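Local coordinates for protein glutathione S-transferase (Natrialba magadii ATCC 43099, PDB 6GZF) that probably acts as a glutathione-dependent transferase or reductase of the Xi class, a group that includes glutathionyl-hydroquinone reductases, at residues D234-A239 against R276-T281; V122-D127 against V136-E141. All blocks are in the same frame, centred on the assembly; numbering follows the deposited sequence.

Contact 1: residues D234-A239 against R276-T281; sequences DRLTEA and RDLYQT
Leu-236, the residue just ahead of the N-cap of helix 238-247 in the all-helical domain of the GST fold, reaches across to Leu-278 in the last turn of helix 271-279 and to Thr-281 just beyond it. Its CD1 methyl lies 3.6 Å from CD2 of Leu-278, and the two leucine side chains meet at a slant. Leu-236 carries CG anti to its own nitrogen (chi1 -167°), which extends the isobutyl group toward the helix end. The other branch ends 4.3 Å from Thr-281, measured from CD2 of Leu-236 to CG2 of the threonine. Leu-236 thus uses one methyl for each partner. The joint is small, burying 100 Å² in all, and apolar throughout.

The turn that presents Leu-236 carries the S/T-X-X-D N-capping box of the GST C-terminal domain, here Thr-237 to Asp-240. Thr-237 N donates to Asp-240 OD1, the N-cap-to-N3 bond of the box, while Thr-237 OG1 accepts a weak bond from Ala-239 N at N2 (3.4 Å, 135°). On the other side of the joint, helix 271-279 is closing. Gln-280 N still bonds to Arg-276 O, a helical i to i-4 link of 3.2 Å, whereas Thr-281 N turns to Leu-278 O at 3.1 Å. Next to Leu-278, the Asp-277 carboxylate forms a salt bridge with Arg-229, and Tyr-230 packs on Leu-236.

Contact 2: residues V122-D127 against V136-E141; sequences VRAAPD and VLWDTE
The apolar part of this contact is the benzo ring of Trp-138 against Ala-124, the last residue of helix 117-124. The methyl CB of Ala-124 is 4.0 Å from both CH2 and CZ3 of Trp-138; equidistant from the two carbons, it approaches the CH2-CZ3 bond from a position oblique to the ring. Arg-123 contributes its aliphatic stem: its CD is 4.3 Å from CZ2 of Trp-138, at the ring edge and near its plane. Trp-138 has CG anti to its backbone N (chi1 -172°), and the extended side chain brings the far end of the indole to the helix although CA atoms of Ala-124 and Trp-138 are 9.4 Å apart.

The sheet supplies the frame. Strand 136-139 lies antiparallel between strands 56-60 and 144-147 in the thioredoxin-like domain, with backbone bonds from Trp-138 to His-57 and from Leu-137 to Asn-147 and Val-146. Trp-138 and Leu-137 alternate along the strand: Trp-138 meets helix 117-124, whereas Leu-137 packs on helix 150-159, so the two residues serve opposite faces of the sheet. The Trp-138 side chain is about 10 Å from that of Val-132, a predicted glutathione-binding residue.

Polar interactions lie at the margins. Arg-123 NE makes a long, weak ion pair with Asp-143, beside which the indole also packs. At the end of the strand, where the hairpin begins to turn, Asp-139 OD1 accepts a weak bond from Glu-141 N at 3.3 Å and 167°, the side-chain to i+2 backbone link that defines an Asx turn. The same oxygen forms a salt bridge with Arg-55, while OD2 takes the N-H of Glu-142.

In the fold
Contact 2 comes first along the chain and closes before contact 1 opens. Their centres are 33 Å apart, on opposite sides of the chain's centre, and their nearest atoms about 13 Å apart. Contact 2 seats a helix on the mixed sheet of the thioredoxin-like domain, whereas contact 1 joins the loop leading into helix 238-247 to the end of helix 271-279 in the C-terminal domain. The two contacts share a neighbour: helix 150-159 packs on Leu-137 of strand 136-139, and its Arg-155 forms a salt bridge with Glu-238 at the start of helix 238-247. This helix therefore touches segments of both contacts, providing a physical connection between the two domains.

Contact 1: residues D234-A239 against R276-T281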
loop_
_atom_site.group_PDB
_atom_site.type_symbol
_atom_site.label_atom_id
_atom_site.label_comp_id
_atom_site.label_asym_id
_atom_site.label_seq_id
_atom_site.Cartn_x
_atom_site.Cartn_y
_atom_site.Cartn_z
ATOM N N ASP A 234 -0.880 -26.774 21.719
ATOM C CA ASP A 234 -0.878 -26.542 23.158
ATOM C C ASP A 234 0.248 -25.630 23.642
ATOM O O ASP A 234 0.093 -24.924 24.639
ATOM C CB ASP A 234 -0.794 -27.884 23.889
ATOM C CG ASP A 234 -1.198 -27.782 25.346
ATOM O OD1 ASP A 234 -2.109 -26.985 25.657
ATOM O OD2 ASP A 234 -0.608 -28.500 26.181
ATOM N N ARG A 235 1.380 -25.644 22.945
ATOM C CA ARG A 235 2.575 -24.978 23.454
ATOM C C ARG A 235 3.211 -23.984 22.485
ATOM O O ARG A 235 3.105 -24.123 21.267
ATOM C CB ARG A 235 3.618 -26.024 23.850
ATOM C CG ARG A 235 3.099 -27.099 24.788
ATOM C CD ARG A 235 4.249 -27.748 25.526
ATOM N NE ARG A 235 5.057 -26.745 26.210
ATOM C CZ ARG A 235 6.253 -26.982 26.739
ATOM N NH1 ARG A 235 6.916 -26.005 27.343
ATOM N NH2 ARG A 235 6.785 -28.193 26.659
ATOM N N LEU A 236 3.878 -22.983 23.051
ATOM C CA LEU A 236 4.629 -22.000 22.279
ATOM C C LEU A 236 5.910 -22.618 21.729
ATOM O O LEU A 236 6.713 -23.163 22.485
ATOM C CB LEU A 236 4.962 -20.782 23.145
ATOM C CG LEU A 236 5.473 -19.532 22.430
ATOM C CD1 LEU A 236 4.346 -18.862 21.670
ATOM C CD2 LEU A 236 6.105 -18.566 23.422
ATOM N N THR A 237 6.099 -22.538 20.415
ATOM C CA THR A 237 7.261 -23.152 19.777
ATOM C C THR A 237 7.951 -22.211 18.792
ATOM O O THR A 237 7.541 -21.064 18.621
ATOM C CB THR A 237 6.872 -24.442 19.026
ATOM O OG1 THR A 237 5.937 -24.131 17.987
ATOM C CG2 THR A 237 6.252 -25.457 19.979
ATOM N N GLU A 238 9.003 -22.714 18.147
ATOM C CA GLU A 238 9.722 -21.965 17.122
ATOM C C GLU A 238 8.815 -21.629 15.946
ATOM O O GLU A 238 9.020 -20.628 15.259
ATOM C CB GLU A 238 10.931 -22.754 16.620
ATOM C CG GLU A 238 11.978 -23.066 17.671
ATOM C CD GLU A 238 13.199 -23.744 17.078
ATOM O OE1 GLU A 238 13.266 -23.862 15.836
ATOM O OE2 GLU A 238 14.091 -24.158 17.847
ATOM N N ALA A 239 7.821 -22.481 15.715
ATOM C CA ALA A 239 6.871 -22.293 14.625
ATOM C C ALA A 239 6.131 -20.969 14.770
ATOM O O ALA A 239 5.825 -20.305 13.780
ATOM C CB ALA A 239 5.884 -23.449 14.579
ATOM N N ARG A 276 -1.549 -10.562 19.083
ATOM C CA ARG A 276 -1.578 -9.841 20.349
ATOM C C ARG A 276 -1.143 -10.750 21.493
ATOM O O ARG A 276 -0.509 -10.301 22.446
ATOM C CB ARG A 276 -2.975 -9.274 20.620
ATOM C CG ARG A 276 -3.249 -7.949 19.925
ATOM C CD ARG A 276 -4.643 -7.424 20.237
ATOM N NE ARG A 276 -5.684 -8.145 19.509
ATOM C CZ ARG A 276 -6.758 -8.685 20.076
ATOM N NH1 ARG A 276 -6.940 -8.590 21.386
ATOM N NH2 ARG A 276 -7.653 -9.319 19.331
ATOM N N ASP A 277 -1.479 -12.031 21.387
ATOM C CA ASP A 277 -1.107 -13.005 22.407
ATOM C C ASP A 277 0.404 -13.231 22.420
ATOM O O ASP A 277 0.992 -13.478 23.472
ATOM C CB ASP A 277 -1.841 -14.326 22.177
ATOM C CG ASP A 277 -1.728 -15.271 23.358
ATOM O OD1 ASP A 277 -1.331 -14.816 24.452
ATOM O OD2 ASP A 277 -2.041 -16.470 23.193
ATOM N N LEU A 278 1.025 -13.139 21.249
ATOM C CA LEU A 278 2.470 -13.321 21.134
ATOM C C LEU A 278 3.228 -12.068 21.556
ATOM O O LEU A 278 4.228 -12.148 22.268
ATOM C CB LEU A 278 2.855 -13.699 19.704
ATOM C CG LEU A 278 2.278 -15.000 19.149
ATOM C CD1 LEU A 278 2.842 -15.280 17.767
ATOM C CD2 LEU A 278 2.560 -16.153 20.091
ATOM N N TYR A 279 2.742 -10.915 21.105
ATOM C CA TYR A 279 3.357 -9.628 21.420
ATOM C C TYR A 279 3.431 -9.400 22.926
ATOM O O TYR A 279 4.387 -8.805 23.428
ATOM C CB TYR A 279 2.573 -8.494 20.748
ATOM C CG TYR A 279 3.190 -7.117 20.888
ATOM C CD1 TYR A 279 2.951 -6.334 22.012
ATOM C CD2 TYR A 279 3.994 -6.590 19.884
ATOM C CE1 TYR A 279 3.505 -5.073 22.137
ATOM C CE2 TYR A 279 4.553 -5.329 20.001
ATOM C CZ TYR A 279 4.305 -4.576 21.129
ATOM O OH TYR A 279 4.858 -3.322 21.248
ATOM N N GLN A 280 2.422 -9.883 23.642
ATOM C CA GLN A 280 2.313 -9.646 25.076
ATOM C C GLN A 280 2.991 -10.733 25.905
ATOM O O GLN A 280 3.023 -10.651 27.133
ATOM C CB GLN A 280 0.843 -9.522 25.475
ATOM C CG GLN A 280 0.137 -8.346 24.816
ATOM C CD GLN A 280 -1.366 -8.391 24.996
ATOM O OE1 GLN A 280 -1.879 -9.134 25.832
ATOM N NE2 GLN A 280 -2.081 -7.597 24.206
ATOM N N THR A 281 3.528 -11.751 25.237
ATOM C CA THR A 281 4.362 -12.732 25.919
ATOM C C THR A 281 5.584 -12.005 26.466
ATOM O O THR A 281 6.290 -11.324 25.721
ATOM C CB THR A 281 4.797 -13.877 24.988
ATOM O OG1 THR A 281 3.647 -14.435 24.341
ATOM C CG2 THR A 281 5.511 -14.964 25.776
#

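Contact 2: residues V122-D127 against V136-E141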
loop_
_atom_site.group_PDB
_atom_site.type_symbol
_atom_site.label_atom_id
_atom_site.label_comp_id
_atom_site.label_asym_id
_atom_site.label_seq_id
_atom_site.Cartn_x
_atom_site.Cartn_y
_atom_site.Cartn_z
ATOM N N VAL A 122 34.269 -10.475 5.043
ATOM C CA VAL A 122 35.579 -10.551 4.401
ATOM C C VAL A 122 36.644 -11.093 5.353
ATOM O O VAL A 122 37.501 -11.880 4.952
ATOM C CB VAL A 122 36.018 -9.168 3.868
ATOM C CG1 VAL A 122 37.461 -9.202 3.387
ATOM C CG2 VAL A 122 35.097 -8.716 2.747
ATOM N N ARG A 123 36.584 -10.681 6.615
ATOM C CA ARG A 123 37.516 -11.192 7.614
ATOM C C ARG A 123 37.315 -12.689 7.832
ATOM O O ARG A 123 38.276 -13.434 8.020
ATOM C CB ARG A 123 37.358 -10.444 8.939
ATOM C CG ARG A 123 38.301 -10.936 10.027
ATOM C CD ARG A 123 38.052 -10.239 11.351
ATOM N NE ARG A 123 39.025 -9.183 11.615
ATOM C CZ ARG A 123 38.881 -7.917 11.235
ATOM N NH1 ARG A 123 37.798 -7.540 10.569
ATOM N NH2 ARG A 123 39.820 -7.027 11.522
ATOM N N ALA A 124 36.058 -13.124 7.796
ATOM C CA ALA A 124 35.724 -14.525 8.024
ATOM C C ALA A 124 35.992 -15.377 6.788
ATOM O O ALA A 124 36.382 -16.540 6.899
ATOM C CB ALA A 124 34.270 -14.654 8.450
ATOM N N ALA A 125 35.775 -14.798 5.611
ATOM C CA ALA A 125 35.999 -15.506 4.356
ATOM C C ALA A 125 36.466 -14.541 3.267
ATOM O O ALA A 125 35.651 -14.007 2.516
ATOM C CB ALA A 125 34.737 -16.230 3.924
ATOM N N PRO A 126 37.789 -14.328 3.178
ATOM C CA PRO A 126 38.448 -13.351 2.297
ATOM C C PRO A 126 38.072 -13.438 0.815
ATOM O O PRO A 126 38.297 -12.472 0.087
ATOM C CB PRO A 126 39.943 -13.666 2.480
ATOM C CG PRO A 126 40.005 -14.970 3.221
ATOM C CD PRO A 126 38.759 -15.035 4.028
ATOM N N ASP A 127 37.513 -14.560 0.375
ATOM C CA ASP A 127 37.192 -14.739 -1.039
ATOM C C ASP A 127 35.717 -15.088 -1.239
ATOM O O ASP A 127 35.329 -15.623 -2.278
ATOM C CB ASP A 127 38.083 -15.829 -1.646
ATOM C CG ASP A 127 38.080 -15.813 -3.164
ATOM O OD1 ASP A 127 38.214 -14.718 -3.749
ATOM O OD2 ASP A 127 37.938 -16.896 -3.771
ATOM N N VAL A 136 23.806 -12.732 11.870
ATOM C CA VAL A 136 25.106 -13.385 11.785
ATOM C C VAL A 136 25.583 -13.787 13.176
ATOM O O VAL A 136 25.809 -12.932 14.032
ATOM C CB VAL A 136 26.169 -12.473 11.133
ATOM C CG1 VAL A 136 27.561 -13.070 11.300
ATOM C CG2 VAL A 136 25.855 -12.243 9.662
ATOM N N LEU A 137 25.724 -15.089 13.403
ATOM C CA LEU A 137 26.269 -15.575 14.663
ATOM C C LEU A 137 27.787 -15.639 14.565
ATOM O O LEU A 137 28.335 -16.341 13.715
ATOM C CB LEU A 137 25.694 -16.946 15.022
ATOM C CG LEU A 137 26.150 -17.510 16.370
ATOM C CD1 LEU A 137 25.666 -16.623 17.511
ATOM C CD2 LEU A 137 25.667 -18.940 16.555
ATOM N N TRP A 138 28.464 -14.897 15.435
ATOM C CA TRP A 138 29.913 -14.759 15.353
ATOM C C TRP A 138 30.628 -15.408 16.534
ATOM O O TRP A 138 30.236 -15.229 17.685
ATOM C CB TRP A 138 30.292 -13.278 15.267
ATOM C CG TRP A 138 31.743 -13.039 14.986
ATOM C CD1 TRP A 138 32.762 -13.027 15.894
ATOM C CD2 TRP A 138 32.338 -12.770 13.712
ATOM N NE1 TRP A 138 33.954 -12.771 15.263
ATOM C CE2 TRP A 138 33.722 -12.609 13.922
ATOM C CE3 TRP A 138 31.836 -12.652 12.412
ATOM C CZ2 TRP A 138 34.609 -12.335 12.884
ATOM C CZ3 TRP A 138 32.718 -12.379 11.383
ATOM C CH2 TRP A 138 34.088 -12.225 11.624
ATOM N N ASP A 139 31.682 -16.163 16.235
ATOM C CA ASP A 139 32.522 -16.758 17.267
ATOM C C ASP A 139 33.745 -15.885 17.525
ATOM O O ASP A 139 34.492 -15.565 16.603
ATOM C CB ASP A 139 32.956 -18.167 16.865
ATOM C CG ASP A 139 33.857 -18.815 17.896
ATOM O OD1 ASP A 139 33.642 -18.581 19.102
ATOM O OD2 ASP A 139 34.778 -19.560 17.501
ATOM N N THR A 140 33.947 -15.504 18.781
ATOM C CA THR A 140 35.050 -14.621 19.141
ATOM C C THR A 140 36.359 -15.380 19.345
ATOM O O THR A 140 37.430 -14.775 19.413
ATOM C CB THR A 140 34.733 -13.821 20.418
ATOM O OG1 THR A 140 34.264 -14.712 21.438
ATOM C CG2 THR A 140 33.662 -12.777 20.138
ATOM N N GLU A 141 36.274 -16.702 19.439
ATOM C CA GLU A 141 37.464 -17.519 19.654
ATOM C C GLU A 141 38.163 -17.844 18.336
ATOM O O GLU A 141 39.363 -17.616 18.191
ATOM C CB GLU A 141 37.106 -18.809 20.394
ATOM C CG GLU A 141 38.313 -19.600 20.870
ATOM C CD GLU A 141 38.591 -19.407 22.350
ATOM O OE1 GLU A 141 37.640 -19.509 23.154
ATOM O OE2 GLU A 141 39.759 -19.147 22.709
#